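Local structure of 16S rRNA aminocarboxypropyltransferase (Vulcanisaeta distributa, 5APG) at residues A[34-46]-A[57-69]. The protein probably transfers the 3-amino-3-carboxypropyl group of S-adenosylmethionine to N1-methylpseudouridine in ribosomal RNA, the last step in making a hypermodified nucleotide of 16S rRNA. Residues are numbered along the deposited sequence; the frame is centred on the assembly and turned at random.
Sequences SIKALPSGSIILD and DRVIAESRGLSLI. With EEM ([(3S)-3-amino-4-hydroxy-4-oxo-butyl]-[[(2S,3S,4R,5R)-5-(6-aminopurin-9-yl)-3,4-dihydroxy-oxolan-2-yl]methyl]-methyl-selanium), chain D.
Ile43 lies across Ile60 at about a right angle, its CG1 3.7 Å from Ile60 CG2, while its other branch, CG2, packs against Leu66 CD1. With chi1 at -58°, CG1 is anti to the carbonyl carbon and turned to the helix, and CG2 is anti to the backbone N and turned to Leu66; one side chain thus seals helix 58-63 onto the strands, with Asp57 CB touching the CD1 end. The backbone of Ile43 is just as engaged: its O accepts a hydrogen bond from Ser67 N at 2.7 Å, nearly straight (172°), and its N reaches Gly65 O. Leu45 N then bonds to Ser67 O, which completes the parallel ladder. These are parts of a beta-alpha-beta unit, in which strands 43-45 and 66-70 run side by side in the five-stranded parallel sheet of a SPOUT-fold enzyme and helix 58-63 belongs to the connection. On the face of Ile44, Ser67 OG gives its proton to Ser42 OG (2.8 Å), which in turn donates to Pro39 O, a chain of two hydrogen bonds, with Pro39 CD and Leu38 CB packed against Ser67 OG. Where helix 58-63 ends, Arg64 bends at chi2 (97°) around Gly41 O and brings NH1 within 2.9 Å of it; the carbonyl meets the guanidinium edge, while Ile60 CD1 lies above one face, offset toward its rim. Toward the C-terminal ends of the strands Leu45 and Leu68 run alongside each other, CD1 to CD2, by the selenium analogue of S-adenosylmethionine. There Ile69 O accepts a hydrogen bond from the ribose O3' at 2.7 Å, and a water links Leu45 O and Ile69 N to O2'.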
# COMPACT_ATOMS: atom_id res chain seq x y z
N SER A 34 3.04 11.25 -14.79
CA SER A 34 3.87 11.98 -13.83
C SER A 34 3.23 12.01 -12.45
O SER A 34 2.04 11.74 -12.30
CB SER A 34 4.12 13.40 -14.32
OG SER A 34 2.92 14.16 -14.27
N ILE A 35 4.02 12.36 -11.44
CA ILE A 35 3.49 12.52 -10.09
C ILE A 35 2.50 13.68 -10.06
O ILE A 35 1.50 13.64 -9.35
CB ILE A 35 4.63 12.73 -9.07
CG1 ILE A 35 5.36 11.42 -8.82
CG2 ILE A 35 4.09 13.26 -7.75
CD1 ILE A 35 6.64 11.56 -8.01
N LYS A 36 2.78 14.70 -10.87
CA LYS A 36 1.89 15.86 -10.97
C LYS A 36 0.52 15.48 -11.52
O LYS A 36 -0.48 16.15 -11.25
CB LYS A 36 2.53 16.93 -11.85
N ALA A 37 0.47 14.39 -12.29
CA ALA A 37 -0.78 13.95 -12.92
C ALA A 37 -1.66 13.15 -11.95
O ALA A 37 -2.84 12.92 -12.23
CB ALA A 37 -0.48 13.14 -14.17
N LEU A 38 -1.08 12.70 -10.84
CA LEU A 38 -1.86 12.04 -9.80
C LEU A 38 -2.85 13.06 -9.24
O LEU A 38 -2.55 14.24 -9.16
CB LEU A 38 -0.96 11.48 -8.70
CG LEU A 38 -0.05 10.29 -9.04
CD1 LEU A 38 0.98 10.08 -7.94
CD2 LEU A 38 -0.86 9.02 -9.26
N PRO A 39 -4.06 12.61 -8.87
CA PRO A 39 -5.10 13.56 -8.43
C PRO A 39 -4.77 14.26 -7.11
O PRO A 39 -4.49 13.60 -6.11
CB PRO A 39 -6.34 12.67 -8.27
CG PRO A 39 -5.82 11.28 -8.14
CD PRO A 39 -4.58 11.23 -8.98
N SER A 40 -4.82 15.59 -7.11
CA SER A 40 -4.62 16.36 -5.88
C SER A 40 -5.73 16.08 -4.88
O SER A 40 -6.89 15.91 -5.25
CB SER A 40 -4.55 17.86 -6.18
OG SER A 40 -3.35 18.19 -6.85
N GLY A 41 -5.38 16.01 -3.60
CA GLY A 41 -6.38 15.81 -2.56
C GLY A 41 -6.79 14.36 -2.42
O GLY A 41 -7.68 14.04 -1.63
N SER A 42 -6.16 13.48 -3.19
CA SER A 42 -6.41 12.05 -3.05
C SER A 42 -5.62 11.50 -1.87
O SER A 42 -4.69 12.14 -1.39
CB SER A 42 -6.01 11.30 -4.33
OG SER A 42 -4.63 11.47 -4.64
N ILE A 43 -6.02 10.33 -1.40
CA ILE A 43 -5.16 9.54 -0.52
C ILE A 43 -3.98 9.05 -1.34
O ILE A 43 -4.16 8.47 -2.41
CB ILE A 43 -5.89 8.31 0.07
CG1 ILE A 43 -7.13 8.72 0.87
CG2 ILE A 43 -4.94 7.48 0.93
CD1 ILE A 43 -6.80 9.50 2.13
N ILE A 44 -2.76 9.28 -0.86
CA ILE A 44 -1.61 8.61 -1.47
C ILE A 44 -0.98 7.67 -0.45
O ILE A 44 -0.71 8.05 0.69
CB ILE A 44 -0.55 9.60 -2.04
CG1 ILE A 44 0.41 8.85 -2.97
CG2 ILE A 44 0.24 10.33 -0.93
CD1 ILE A 44 1.37 9.75 -3.73
N LEU A 45 -0.81 6.42 -0.86
CA LEU A 45 -0.09 5.48 -0.02
C LEU A 45 1.36 5.92 0.01
O LEU A 45 1.93 6.31 -1.02
CB LEU A 45 -0.23 4.05 -0.53
CG LEU A 45 -1.65 3.48 -0.51
CD1 LEU A 45 -1.63 2.00 -0.84
CD2 LEU A 45 -2.33 3.71 0.84
N ASP A 46 1.95 5.90 1.19
CA ASP A 46 3.31 6.38 1.38
C ASP A 46 3.89 5.66 2.59
O ASP A 46 3.53 5.97 3.72
CB ASP A 46 3.32 7.90 1.57
CG ASP A 46 4.72 8.48 1.67
OD1 ASP A 46 5.69 7.74 1.97
OD2 ASP A 46 4.86 9.70 1.45
N ASP A 57 -10.90 7.17 6.01
CA ASP A 57 -10.27 7.69 4.78
C ASP A 57 -11.04 7.28 3.52
O ASP A 57 -10.79 7.80 2.43
CB ASP A 57 -8.82 7.22 4.67
CG ASP A 57 -7.92 7.82 5.75
OD1 ASP A 57 -8.17 8.98 6.15
OD2 ASP A 57 -6.97 7.14 6.19
N ARG A 58 -11.98 6.35 3.68
CA ARG A 58 -12.87 5.95 2.58
C ARG A 58 -13.52 7.14 1.87
O ARG A 58 -13.63 7.16 0.64
CB ARG A 58 -13.97 5.01 3.09
CG ARG A 58 -14.98 4.60 2.03
CD ARG A 58 -16.16 3.86 2.66
NE ARG A 58 -17.17 3.50 1.66
CZ ARG A 58 -17.30 2.29 1.13
NH1 ARG A 58 -16.48 1.31 1.51
NH2 ARG A 58 -18.24 2.06 0.23
N VAL A 59 -13.96 8.12 2.65
CA VAL A 59 -14.68 9.27 2.10
C VAL A 59 -13.82 10.03 1.08
O VAL A 59 -14.32 10.48 0.05
CB VAL A 59 -15.17 10.22 3.22
CG1 VAL A 59 -14.01 10.72 4.07
CG2 VAL A 59 -15.94 11.39 2.63
N ILE A 60 -12.53 10.15 1.37
CA ILE A 60 -11.58 10.81 0.48
C ILE A 60 -11.28 9.98 -0.76
O ILE A 60 -11.24 10.50 -1.88
CB ILE A 60 -10.26 11.13 1.22
CG1 ILE A 60 -10.53 12.07 2.39
CG2 ILE A 60 -9.25 11.75 0.26
CD1 ILE A 60 -11.08 13.41 1.98
N ALA A 61 -11.07 8.68 -0.56
CA ALA A 61 -10.84 7.75 -1.67
C ALA A 61 -12.00 7.75 -2.66
O ALA A 61 -11.79 7.66 -3.87
CB ALA A 61 -10.59 6.35 -1.15
N GLU A 62 -13.22 7.83 -2.15
CA GLU A 62 -14.41 7.87 -3.00
C GLU A 62 -14.51 9.15 -3.82
O GLU A 62 -14.94 9.13 -4.97
CB GLU A 62 -15.68 7.73 -2.17
CG GLU A 62 -15.87 6.40 -1.50
CD GLU A 62 -17.11 6.38 -0.63
OE1 GLU A 62 -17.36 7.38 0.08
OE2 GLU A 62 -17.85 5.37 -0.67
N SER A 63 -14.13 10.27 -3.21
CA SER A 63 -14.36 11.58 -3.81
C SER A 63 -13.17 12.11 -4.61
O SER A 63 -13.36 12.83 -5.59
CB SER A 63 -14.76 12.58 -2.73
OG SER A 63 -13.82 12.59 -1.67
N ARG A 64 -11.96 11.77 -4.19
CA ARG A 64 -10.75 12.25 -4.87
C ARG A 64 -9.96 11.12 -5.51
O ARG A 64 -9.27 11.33 -6.51
CB ARG A 64 -9.84 13.02 -3.89
CG ARG A 64 -10.33 14.41 -3.47
CD ARG A 64 -11.04 14.35 -2.13
NE ARG A 64 -11.42 15.67 -1.62
CZ ARG A 64 -10.64 16.43 -0.86
NH1 ARG A 64 -9.42 16.02 -0.53
NH2 ARG A 64 -11.08 17.61 -0.43
N GLY A 65 -10.06 9.92 -4.95
CA GLY A 65 -9.36 8.76 -5.49
C GLY A 65 -8.23 8.26 -4.60
O GLY A 65 -7.98 8.81 -3.53
N LEU A 66 -7.55 7.21 -5.06
CA LEU A 66 -6.43 6.62 -4.34
C LEU A 66 -5.19 6.59 -5.23
O LEU A 66 -5.23 6.04 -6.33
CB LEU A 66 -6.76 5.20 -3.87
CG LEU A 66 -5.66 4.43 -3.12
CD1 LEU A 66 -5.38 5.05 -1.77
CD2 LEU A 66 -6.03 2.95 -2.97
N SER A 67 -4.11 7.21 -4.77
CA SER A 67 -2.89 7.32 -5.57
C SER A 67 -1.76 6.46 -4.99
O SER A 67 -1.71 6.23 -3.78
CB SER A 67 -2.43 8.78 -5.65
OG SER A 67 -3.41 9.58 -6.29
N LEU A 68 -0.88 6.00 -5.86
CA LEU A 68 0.32 5.28 -5.44
C LEU A 68 1.48 5.58 -6.38
O LEU A 68 1.28 5.84 -7.57
CB LEU A 68 0.10 3.76 -5.40
CG LEU A 68 -0.87 3.09 -4.43
CD1 LEU A 68 -2.30 3.11 -4.96
CD2 LEU A 68 -0.40 1.66 -4.18
N ILE A 69 2.69 5.51 -5.85
CA ILE A 69 3.88 5.51 -6.67
C ILE A 69 4.45 4.10 -6.68
O ILE A 69 4.72 3.52 -5.62
CB ILE A 69 4.94 6.50 -6.16
CG1 ILE A 69 4.42 7.94 -6.28
CG2 ILE A 69 6.24 6.35 -6.95
CD1 ILE A 69 5.25 8.96 -5.50
C2 EEM D . 2.15 2.23 2.38
N3 EEM D . 2.28 1.91 1.13
C4 EEM D . 2.82 0.76 0.79
C1' EEM D . 2.70 0.66 -1.73
C2' EEM D . 3.58 1.91 -1.97
C3' EEM D . 4.69 1.36 -2.61
C4' EEM D . 4.31 0.34 -3.39
C5' EEM D . 5.25 -0.81 -3.41
O EEM D . 4.62 -4.87 -6.57
C EEM D . 5.72 -4.87 -7.06
OXT EEM D . 5.88 -5.27 -8.20
CA EEM D . 6.90 -4.33 -6.29
N EEM D . 8.09 -4.64 -7.04
CB EEM D . 6.67 -2.83 -6.16
CG EEM D . 7.56 -2.15 -5.13
SE EEM D . 6.77 -0.42 -4.56
CE EEM D . 8.02 0.55 -3.45
O4' EEM D . 3.04 -0.22 -2.59
O3' EEM D . 5.53 2.40 -3.26
O2' EEM D . 2.81 2.64 -2.93
N9 EEM D . 3.08 0.15 -0.38
C8 EEM D . 3.64 -1.00 -0.08
N7 EEM D . 3.76 -1.16 1.22
C5 EEM D . 3.25 -0.06 1.81
N1 EEM D . 2.55 1.49 3.39
C6 EEM D . 3.10 0.34 3.17
N6 EEM D . 3.55 -0.48 4.23
O HOH W 1 3.14 5.27 -3.06